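Local atomic coordinates of putative peptidase M23 (Pseudomonas aeruginosa PAO1, PDB entry 2HSI), a protein that binds a zinc ion and, as a member of peptidase family M23, is probably a metalloendopeptidase. Residues Pro50-Leu61 and Trp70-Thr80; Leu152-Leu162 and Pro273-Gln281. All coordinates share one frame; numbering follows the deposited sequence.

Interaction 1. Residues Pro50-Leu61 and Trp70-Thr80; sequences PPRAFYQGKPVL and WIAVVGIPLST
Val73 N donates to Leu61 O over 3.0 Å, at 164° at the hydrogen, within the beta hairpin of strands 58-64 and 70-75 in the antiparallel six-stranded sheet of the M23 N-terminal domain. A water bridges the same two residues: it accepts from Leu61 N and donates to Val73 O. The two side chains run alongside each other, and Leu61 CD2 lies against Val73 CB.

Strand 52-55 precedes strand 58-64 through a type I' turn from Tyr55 to Lys58. Ala53 and Tyr55 of this strand, and the two prolines before it, pack against residues 70-80 without direct hydrogen bonds. The Trp70 indole carries two prolines on one face by CH-pi contact. Pro51 CD stands 3.5 Å from the centroid of the five-membered ring, only 12° off its normal. Pro50 CA lies over the six-membered ring, 4.0 Å from that centroid. Trp70 NE1 bonds to the carbonyl of Gly48.

Further along, Val60 CG1 touches Ala72 CB and Val74 CG2, both at 3.8 Å. The Tyr55 ring crosses Val74 at about a right angle, with CD2 3.5 Å from Val74 CG1. Its CG is anti to the backbone N (chi1 177°), which carries the ring along to Ile76 and Pro77. Pro77 CD meets the ring edge, while Gln56 CG covers one face. Tyr55 OH bonds to Gln85.

Polar links close the far end. Thr80 N and Thr80 OG1 both donate to Pro77 O from the same face of that carbonyl. A second water accepts from Gln56 NE2 at 2.8 Å and donates to Thr80 OG1 at 2.7 Å.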
loop_
_atom_site.group_PDB
_atom_site.type_symbol
_atom_site.label_atom_id
_atom_site.label_comp_id
_atom_site.label_asym_id
_atom_site.label_seq_id
_atom_site.Cartn_x
_atom_site.Cartn_y
_atom_site.Cartn_z
ATOM N N PRO A 50 -3.631 -14.264 -17.585
ATOM C CA PRO A 50 -2.929 -13.562 -16.503
ATOM C C PRO A 50 -1.902 -14.441 -15.790
ATOM O O PRO A 50 -2.241 -15.528 -15.317
ATOM C CB PRO A 50 -4.053 -13.170 -15.536
ATOM C CG PRO A 50 -5.300 -13.289 -16.305
ATOM C CD PRO A 50 -5.082 -14.335 -17.335
ATOM N N PRO A 51 -0.638 -13.990 -15.748
ATOM C CA PRO A 51 0.325 -14.746 -14.977
ATOM C C PRO A 51 0.216 -14.382 -13.498
ATOM O O PRO A 51 -0.373 -13.350 -13.153
ATOM C CB PRO A 51 1.660 -14.269 -15.540
ATOM C CG PRO A 51 1.420 -12.882 -15.969
ATOM C CD PRO A 51 -0.029 -12.813 -16.389
ATOM N N ARG A 52 0.805 -15.205 -12.644
ATOM C CA ARG A 52 0.977 -14.834 -11.243
ATOM C C ARG A 52 2.466 -14.535 -11.014
ATOM O O ARG A 52 3.327 -15.104 -11.677
ATOM C CB ARG A 52 0.528 -15.961 -10.324
ATOM C CG ARG A 52 -0.977 -16.121 -10.192
ATOM C CD ARG A 52 -1.296 -17.088 -9.048
ATOM N NE ARG A 52 -2.695 -17.011 -8.630
ATOM C CZ ARG A 52 -3.615 -17.944 -8.878
ATOM N NH1 ARG A 52 -3.299 -19.051 -9.537
ATOM N NH2 ARG A 52 -4.860 -17.774 -8.455
ATOM N N ALA A 53 2.758 -13.632 -10.086
ATOM C CA ALA A 53 4.146 -13.252 -9.814
ATOM C C ALA A 53 4.379 -13.202 -8.312
ATOM O O ALA A 53 3.452 -12.948 -7.555
ATOM C CB ALA A 53 4.466 -11.914 -10.446
ATOM N N PHE A 54 5.621 -13.458 -7.900
ATOM C CA PHE A 54 6.000 -13.550 -6.488
ATOM C C PHE A 54 7.349 -12.874 -6.301
ATOM O O PHE A 54 8.268 -13.090 -7.098
ATOM C CB PHE A 54 6.102 -15.014 -6.031
ATOM C CG PHE A 54 4.787 -15.739 -6.001
ATOM C CD1 PHE A 54 4.035 -15.779 -4.832
ATOM C CD2 PHE A 54 4.299 -16.389 -7.140
ATOM C CE1 PHE A 54 2.823 -16.448 -4.796
ATOM C CE2 PHE A 54 3.088 -17.043 -7.113
ATOM C CZ PHE A 54 2.350 -17.077 -5.943
ATOM N N TYR A 55 7.451 -12.050 -5.260
ATOM C CA TYR A 55 8.718 -11.426 -4.863
ATOM C C TYR A 55 8.999 -11.714 -3.400
ATOM O O TYR A 55 8.187 -11.378 -2.531
ATOM C CB TYR A 55 8.672 -9.918 -5.109
ATOM C CG TYR A 55 9.913 -9.155 -4.671
ATOM C CD1 TYR A 55 11.188 -9.497 -5.162
ATOM C CD2 TYR A 55 9.811 -8.067 -3.800
ATOM C CE1 TYR A 55 12.322 -8.789 -4.774
ATOM C CE2 TYR A 55 10.934 -7.351 -3.410
ATOM C CZ TYR A 55 12.186 -7.717 -3.899
ATOM O OH TYR A 55 13.290 -7.001 -3.513
ATOM N N GLN A 56 10.149 -12.347 -3.145
ATOM C CA GLN A 56 10.536 -12.830 -1.806
ATOM C C GLN A 56 9.469 -13.755 -1.191
ATOM O O GLN A 56 9.236 -13.734 0.018
ATOM C CB GLN A 56 10.893 -11.647 -0.876
ATOM C CG GLN A 56 11.918 -10.667 -1.488
ATOM C CD GLN A 56 12.125 -9.378 -0.689
ATOM O OE1 GLN A 56 11.178 -8.768 -0.190
ATOM N NE2 GLN A 56 13.374 -8.941 -0.604
ATOM N N GLY A 57 8.808 -14.541 -2.043
ATOM C CA GLY A 57 7.769 -15.486 -1.602
ATOM C C GLY A 57 6.365 -14.907 -1.425
ATOM O O GLY A 57 5.434 -15.632 -1.100
ATOM N N LYS A 58 6.220 -13.604 -1.636
ATOM C CA LYS A 58 4.954 -12.892 -1.448
ATOM C C LYS A 58 4.316 -12.604 -2.806
ATOM O O LYS A 58 5.005 -12.127 -3.702
ATOM C CB LYS A 58 5.199 -11.561 -0.738
ATOM C CG LYS A 58 6.015 -11.639 0.577
ATOM C CD LYS A 58 5.114 -11.747 1.799
ATOM C CE LYS A 58 5.908 -11.934 3.103
ATOM N NZ LYS A 58 6.644 -10.712 3.535
ATOM N N PRO A 59 2.994 -12.858 -2.949
ATOM C CA PRO A 59 2.307 -12.575 -4.220
ATOM C C PRO A 59 2.280 -11.085 -4.553
ATOM O O PRO A 59 2.123 -10.245 -3.657
ATOM C CB PRO A 59 0.893 -13.141 -3.989
ATOM C CG PRO A 59 0.716 -13.148 -2.524
ATOM C CD PRO A 59 2.075 -13.437 -1.953
ATOM N N VAL A 60 2.438 -10.775 -5.841
ATOM C CA VAL A 60 2.643 -9.423 -6.336
ATOM C C VAL A 60 1.520 -9.012 -7.305
ATOM O O VAL A 60 1.012 -9.850 -8.048
ATOM C CB VAL A 60 4.036 -9.340 -7.045
ATOM C CG1 VAL A 60 4.194 -8.093 -7.878
ATOM C CG2 VAL A 60 5.144 -9.448 -6.024
ATOM N N LEU A 61 1.153 -7.728 -7.267
ATOM C CA LEU A 61 0.172 -7.107 -8.182
ATOM C C LEU A 61 0.583 -7.230 -9.654
ATOM O O LEU A 61 1.679 -6.810 -10.056
ATOM C CB LEU A 61 -0.023 -5.629 -7.820
ATOM C CG LEU A 61 -0.809 -4.687 -8.751
ATOM C CD1 LEU A 61 -2.225 -5.178 -8.907
ATOM C CD2 LEU A 61 -0.801 -3.262 -8.219
ATOM N N TRP A 70 1.579 -7.817 -19.807
ATOM C CA TRP A 70 1.500 -8.028 -18.369
ATOM C C TRP A 70 2.745 -7.516 -17.655
ATOM O O TRP A 70 3.891 -7.836 -18.023
ATOM C CB TRP A 70 1.274 -9.501 -18.044
ATOM C CG TRP A 70 -0.071 -10.030 -18.443
ATOM C CD1 TRP A 70 -0.343 -10.900 -19.471
ATOM C CD2 TRP A 70 -1.335 -9.754 -17.806
ATOM N NE1 TRP A 70 -1.697 -11.172 -19.511
ATOM C CE2 TRP A 70 -2.323 -10.487 -18.500
ATOM C CE3 TRP A 70 -1.721 -8.971 -16.705
ATOM C CZ2 TRP A 70 -3.687 -10.446 -18.137
ATOM C CZ3 TRP A 70 -3.074 -8.931 -16.347
ATOM C CH2 TRP A 70 -4.037 -9.661 -17.070
ATOM N N ILE A 71 2.510 -6.701 -16.636
ATOM C CA ILE A 71 3.594 -6.153 -15.827
ATOM C C ILE A 71 3.314 -6.455 -14.354
ATOM O O ILE A 71 2.156 -6.566 -13.948
ATOM C CB ILE A 71 3.785 -4.617 -16.052
ATOM C CG1 ILE A 71 2.446 -3.875 -15.944
ATOM C CG2 ILE A 71 4.462 -4.324 -17.405
ATOM C CD1 ILE A 71 2.557 -2.363 -15.805
ATOM N N ALA A 72 4.377 -6.631 -13.570
ATOM C CA ALA A 72 4.243 -6.646 -12.109
ATOM C C ALA A 72 4.581 -5.264 -11.550
ATOM O O ALA A 72 5.491 -4.582 -12.042
ATOM C CB ALA A 72 5.145 -7.711 -11.491
ATOM N N VAL A 73 3.843 -4.844 -10.527
ATOM C CA VAL A 73 4.088 -3.574 -9.846
ATOM C C VAL A 73 4.498 -3.981 -8.438
ATOM O O VAL A 73 3.654 -4.404 -7.639
ATOM C CB VAL A 73 2.829 -2.653 -9.856
ATOM C CG1 VAL A 73 3.065 -1.370 -9.069
ATOM C CG2 VAL A 73 2.434 -2.302 -11.288
ATOM N N VAL A 74 5.804 -3.894 -8.175
ATOM C CA VAL A 74 6.443 -4.613 -7.068
ATOM C C VAL A 74 6.874 -3.634 -5.985
ATOM O O VAL A 74 7.607 -2.684 -6.265
ATOM C CB VAL A 74 7.712 -5.404 -7.550
ATOM C CG1 VAL A 74 8.284 -6.287 -6.434
ATOM C CG2 VAL A 74 7.415 -6.258 -8.784
ATOM N N GLY A 75 6.419 -3.869 -4.756
ATOM C CA GLY A 75 6.850 -3.066 -3.611
ATOM C C GLY A 75 8.203 -3.546 -3.106
ATOM O O GLY A 75 8.400 -4.745 -2.911
ATOM N N ILE A 76 9.133 -2.609 -2.906
ATOM C CA ILE A 76 10.484 -2.933 -2.432
ATOM C C ILE A 76 10.642 -2.504 -0.971
ATOM O O ILE A 76 10.602 -1.312 -0.671
ATOM C CB ILE A 76 11.584 -2.244 -3.286
ATOM C CG1 ILE A 76 11.314 -2.405 -4.790
ATOM C CG2 ILE A 76 12.976 -2.752 -2.899
ATOM C CD1 ILE A 76 11.264 -3.843 -5.294
ATOM N N PRO A 77 10.812 -3.476 -0.053
ATOM C CA PRO A 77 10.976 -3.072 1.359
ATOM C C PRO A 77 12.141 -2.103 1.584
ATOM O O PRO A 77 13.140 -2.144 0.854
ATOM C CB PRO A 77 11.232 -4.393 2.073
ATOM C CG PRO A 77 10.621 -5.434 1.185
ATOM C CD PRO A 77 10.821 -4.944 -0.205
ATOM N N LEU A 78 11.999 -1.234 2.577
ATOM C CA LEU A 78 13.029 -0.240 2.903
ATOM C C LEU A 78 14.365 -0.879 3.326
ATOM O O LEU A 78 15.429 -0.304 3.114
ATOM C CB LEU A 78 12.510 0.739 3.967
ATOM C CG LEU A 78 13.252 2.072 4.153
ATOM C CD1 LEU A 78 13.118 2.995 2.937
ATOM C CD2 LEU A 78 12.776 2.777 5.418
ATOM N N SER A 79 14.304 -2.086 3.878
ATOM C CA SER A 79 15.505 -2.826 4.280
ATOM C C SER A 79 16.248 -3.535 3.126
ATOM O O SER A 79 17.326 -4.097 3.335
ATOM C CB SER A 79 15.158 -3.825 5.392
ATOM O OG SER A 79 14.286 -4.834 4.921
ATOM N N THR A 80 15.683 -3.501 1.916
ATOM C CA THR A 80 16.297 -4.153 0.755
ATOM C C THR A 80 17.616 -3.504 0.357
ATOM O O THR A 80 17.681 -2.300 0.123
ATOM C CB THR A 80 15.366 -4.138 -0.475
ATOM O OG1 THR A 80 14.067 -4.600 -0.097
ATOM C CG2 THR A 80 15.902 -5.022 -1.590
HETATM O O HOH W 1 14.254 -6.981 1.214
HETATM O O HOH W 2 2.782 -5.985 -5.562
#

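Interaction 2. Residues Leu152-Leu162 and Pro273-Gln281; sequences LMLDKPVDGPL and PAIFIGAFQ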
loop_
_atom_site.group_PDB
_atom_site.type_symbol
_atom_site.label_atom_id
_atom_site.label_comp_id
_atom_site.label_asym_id
_atom_site.label_seq_id
_atom_site.Cartn_x
_atom_site.Cartn_y
_atom_site.Cartn_z
ATOM N N LEU A 152 -4.063 3.106 -10.295
ATOM C CA LEU A 152 -2.746 2.912 -9.698
ATOM C C LEU A 152 -2.146 4.235 -9.275
ATOM O O LEU A 152 -1.403 4.293 -8.295
ATOM C CB LEU A 152 -1.801 2.165 -10.640
ATOM C CG LEU A 152 -2.153 0.747 -11.097
ATOM C CD1 LEU A 152 -1.037 0.230 -12.006
ATOM C CD2 LEU A 152 -2.385 -0.202 -9.932
ATOM N N MET A 153 -2.469 5.296 -10.012
ATOM C CA MET A 153 -2.177 6.644 -9.548
ATOM C C MET A 153 -3.256 7.011 -8.545
ATOM O O MET A 153 -4.451 7.040 -8.878
ATOM C CB MET A 153 -2.128 7.662 -10.688
ATOM C CG MET A 153 -1.681 9.052 -10.222
ATOM S SD MET A 153 -1.503 10.311 -11.507
ATOM C CE MET A 153 -0.699 11.623 -10.577
ATOM N N LEU A 154 -2.829 7.287 -7.320
ATOM C CA LEU A 154 -3.739 7.475 -6.193
ATOM C C LEU A 154 -4.029 8.940 -5.928
ATOM O O LEU A 154 -3.178 9.804 -6.160
ATOM C CB LEU A 154 -3.142 6.835 -4.935
ATOM C CG LEU A 154 -2.851 5.336 -4.973
ATOM C CD1 LEU A 154 -2.273 4.855 -3.648
ATOM C CD2 LEU A 154 -4.100 4.558 -5.336
ATOM N N ASP A 155 -5.239 9.217 -5.447
ATOM C CA ASP A 155 -5.564 10.545 -4.962
ATOM C C ASP A 155 -4.958 10.721 -3.589
ATOM O O ASP A 155 -4.829 9.757 -2.837
ATOM C CB ASP A 155 -7.072 10.738 -4.837
ATOM C CG ASP A 155 -7.789 10.701 -6.163
ATOM O OD1 ASP A 155 -7.156 10.921 -7.218
ATOM O OD2 ASP A 155 -9.010 10.461 -6.139
ATOM N N LYS A 156 -4.590 11.957 -3.267
ATOM C CA LYS A 156 -4.293 12.332 -1.892
ATOM C C LYS A 156 -5.542 12.050 -1.055
ATOM O O LYS A 156 -6.651 12.398 -1.464
ATOM C CB LYS A 156 -3.922 13.810 -1.799
ATOM C CG LYS A 156 -2.565 14.152 -2.376
ATOM C CD LYS A 156 -2.369 15.654 -2.465
ATOM C CE LYS A 156 -2.291 16.279 -1.089
ATOM N NZ LYS A 156 -2.132 17.755 -1.166
ATOM N N PRO A 157 -5.371 11.371 0.093
ATOM C CA PRO A 157 -6.501 11.067 0.969
ATOM C C PRO A 157 -7.050 12.268 1.740
ATOM O O PRO A 157 -8.185 12.217 2.214
ATOM C CB PRO A 157 -5.943 10.014 1.921
ATOM C CG PRO A 157 -4.484 10.181 1.882
ATOM C CD PRO A 157 -4.101 10.836 0.606
ATOM N N VAL A 158 -6.257 13.334 1.856
ATOM C CA VAL A 158 -6.729 14.602 2.428
ATOM C C VAL A 158 -6.251 15.786 1.588
ATOM O O VAL A 158 -5.166 15.731 0.997
ATOM C CB VAL A 158 -6.262 14.801 3.897
ATOM C CG1 VAL A 158 -7.038 13.901 4.854
ATOM C CG2 VAL A 158 -4.788 14.546 4.036
ATOM N N ASP A 159 -7.062 16.843 1.531
ATOM C CA ASP A 159 -6.693 18.067 0.825
ATOM C C ASP A 159 -5.849 18.966 1.732
ATOM O O ASP A 159 -6.365 19.891 2.366
ATOM C CB ASP A 159 -7.942 18.806 0.320
ATOM C CG ASP A 159 -8.801 17.955 -0.611
ATOM O OD1 ASP A 159 -8.242 17.199 -1.437
ATOM O OD2 ASP A 159 -10.045 18.053 -0.522
ATOM N N GLY A 160 -4.555 18.676 1.797
ATOM C CA GLY A 160 -3.628 19.421 2.637
ATOM C C GLY A 160 -2.190 19.107 2.277
ATOM O O GLY A 160 -1.929 18.128 1.570
ATOM N N PRO A 161 -1.244 19.932 2.766
ATOM C CA PRO A 161 0.176 19.772 2.452
ATOM C C PRO A 161 0.771 18.533 3.109
ATOM O O PRO A 161 0.322 18.130 4.185
ATOM C CB PRO A 161 0.816 21.038 3.043
ATOM C CG PRO A 161 -0.330 21.973 3.328
ATOM C CD PRO A 161 -1.474 21.082 3.655
ATOM N N LEU A 162 1.760 17.937 2.445
ATOM C CA LEU A 162 2.496 16.795 2.983
ATOM C C LEU A 162 3.365 17.261 4.144
ATOM O O LEU A 162 3.874 18.384 4.139
ATOM C CB LEU A 162 3.376 16.134 1.908
ATOM C CG LEU A 162 2.865 15.900 0.478
ATOM C CD1 LEU A 162 3.303 17.037 -0.442
ATOM C CD2 LEU A 162 3.405 14.591 -0.060
ATOM N N PRO A 273 4.221 6.435 -0.183
ATOM C CA PRO A 273 2.956 6.841 -0.784
ATOM C C PRO A 273 3.086 8.021 -1.749
ATOM O O PRO A 273 2.237 8.169 -2.622
ATOM C CB PRO A 273 2.107 7.228 0.435
ATOM C CG PRO A 273 2.708 6.439 1.551
ATOM C CD PRO A 273 4.172 6.577 1.282
ATOM N N ALA A 274 4.151 8.821 -1.608
ATOM C CA ALA A 274 4.409 9.965 -2.496
ATOM C C ALA A 274 4.609 9.556 -3.968
ATOM O O ALA A 274 4.268 10.312 -4.863
ATOM C CB ALA A 274 5.593 10.796 -2.001
ATOM N N ILE A 275 5.140 8.353 -4.195
ATOM C CA ILE A 275 5.305 7.790 -5.549
ATOM C C ILE A 275 3.960 7.751 -6.294
ATOM O O ILE A 275 3.855 8.173 -7.452
ATOM C CB ILE A 275 5.945 6.370 -5.475
ATOM C CG1 ILE A 275 7.376 6.453 -4.925
ATOM C CG2 ILE A 275 5.916 5.635 -6.848
ATOM C CD1 ILE A 275 7.981 5.116 -4.584
ATOM N N PHE A 276 2.925 7.302 -5.586
ATOM C CA PHE A 276 1.596 7.096 -6.151
ATOM C C PHE A 276 0.804 8.378 -6.401
ATOM O O PHE A 276 -0.131 8.384 -7.199
ATOM C CB PHE A 276 0.801 6.148 -5.245
ATOM C CG PHE A 276 1.432 4.797 -5.103
ATOM C CD1 PHE A 276 1.107 3.773 -5.986
ATOM C CD2 PHE A 276 2.377 4.558 -4.109
ATOM C CE1 PHE A 276 1.700 2.527 -5.875
ATOM C CE2 PHE A 276 2.978 3.321 -4.000
ATOM C CZ PHE A 276 2.635 2.302 -4.882
ATOM N N ILE A 277 1.161 9.453 -5.707
ATOM C CA ILE A 277 0.480 10.738 -5.901
ATOM C C ILE A 277 1.285 11.673 -6.818
ATOM O O ILE A 277 0.843 12.776 -7.135
ATOM C CB ILE A 277 0.101 11.422 -4.538
ATOM C CG1 ILE A 277 1.349 11.772 -3.717
ATOM C CG2 ILE A 277 -0.875 10.528 -3.732
ATOM C CD1 ILE A 277 1.060 12.504 -2.405
ATOM N N GLY A 278 2.458 11.205 -7.246
ATOM C CA GLY A 278 3.350 11.964 -8.126
ATOM C C GLY A 278 4.317 12.910 -7.424
ATOM O O GLY A 278 4.709 13.926 -8.000
ATOM N N ALA A 279 4.723 12.563 -6.201
ATOM C CA ALA A 279 5.530 13.455 -5.361
ATOM C C ALA A 279 6.877 12.876 -4.882
ATOM O O ALA A 279 7.415 13.317 -3.865
ATOM C CB ALA A 279 4.695 13.948 -4.172
ATOM N N PHE A 280 7.405 11.892 -5.613
ATOM C CA PHE A 280 8.760 11.361 -5.411
ATOM C C PHE A 280 9.710 12.288 -6.204
ATOM O O PHE A 280 9.476 12.460 -7.400
ATOM C CB PHE A 280 8.803 9.913 -5.938
ATOM C CG PHE A 280 10.143 9.228 -5.812
ATOM C CD1 PHE A 280 11.096 9.324 -6.830
ATOM C CD2 PHE A 280 10.436 8.447 -4.697
ATOM C CE1 PHE A 280 12.332 8.681 -6.720
ATOM C CE2 PHE A 280 11.663 7.800 -4.584
ATOM C CZ PHE A 280 12.615 7.920 -5.595
ATOM N N GLN A 281 10.764 12.900 -5.632
ATOM C CA GLN A 281 11.376 12.735 -4.284
ATOM C C GLN A 281 12.117 11.419 -4.086
ATOM O O GLN A 281 13.274 11.294 -4.489
ATOM C CB GLN A 281 10.418 13.025 -3.115
ATOM C CG GLN A 281 11.074 13.612 -1.866
ATOM C CD GLN A 281 11.001 15.133 -1.812
ATOM O OE1 GLN A 281 11.123 15.816 -2.830
ATOM N NE2 GLN A 281 10.805 15.668 -0.611
#
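Phe276 O accepts the backbone N-H of Leu154 over 2.9 Å. The donor stands above the carbonyl plane, 40° out of it, and the angle at the hydrogen is 152°. Met153 lies against the same oxygen, with CG 3.5 Å from Phe276 O. The extended Met153 chain then takes CE to Ile277 O. Leu154 lies beside Phe276, both side chains pointing the same way, and its CD1 rests 3.7 Å from Phe276 CB. At the edge of the Phe276 ring, in its plane, Leu152 O comes 3.4 Å from CD1.

The bonded carbonyl lies near the end of the short, weakly bonded helix 273-277. A Schellman motif ends this helix, with Gly278 at positive phi and Ala279 N bonded to Ala274 O. The connection 152-162 wraps past this helix end on its way to strand 183-185 of the M23 peptidase domain.

Ile277 fills the bend of that connection. Its CG2 sits 3.4 Å from Leu154 O. CG1 lies between the backbone N and carbonyl carbon (chi1 63°) and sends CD1 to Lys156 CG and Leu162 CD2. Leu162 meets it tip to tip, at 3.9 Å between Leu162 CD2 and Ile277 CD1. The Leu162 side chain is about 7 Å from that of the zinc ligand Asp184.

From the N terminus, interaction 1 comes first. Its segments 50-61 and 70-80 are joined by residues 62-69, the end of strand 58-64 and the hairpin loop, so it closes a local loop inside the N-terminal sheet. The chain later runs through helix 127-141 to residues 152-162. Interaction 2 joins these to residues 273-281 near the C terminus and closes a long loop that holds the zinc site and the strands from 183-185 to 269-271. The two contacts neither nest nor cross; they follow in series. The centres of interaction 1 and interaction 2 are about 21 Å apart. They still touch, where Leu61 CD2 packs 3.8 Å from Leu152 CD2. This joins the N-terminal hairpin to the connection between helix 127-141 and the peptidase domain.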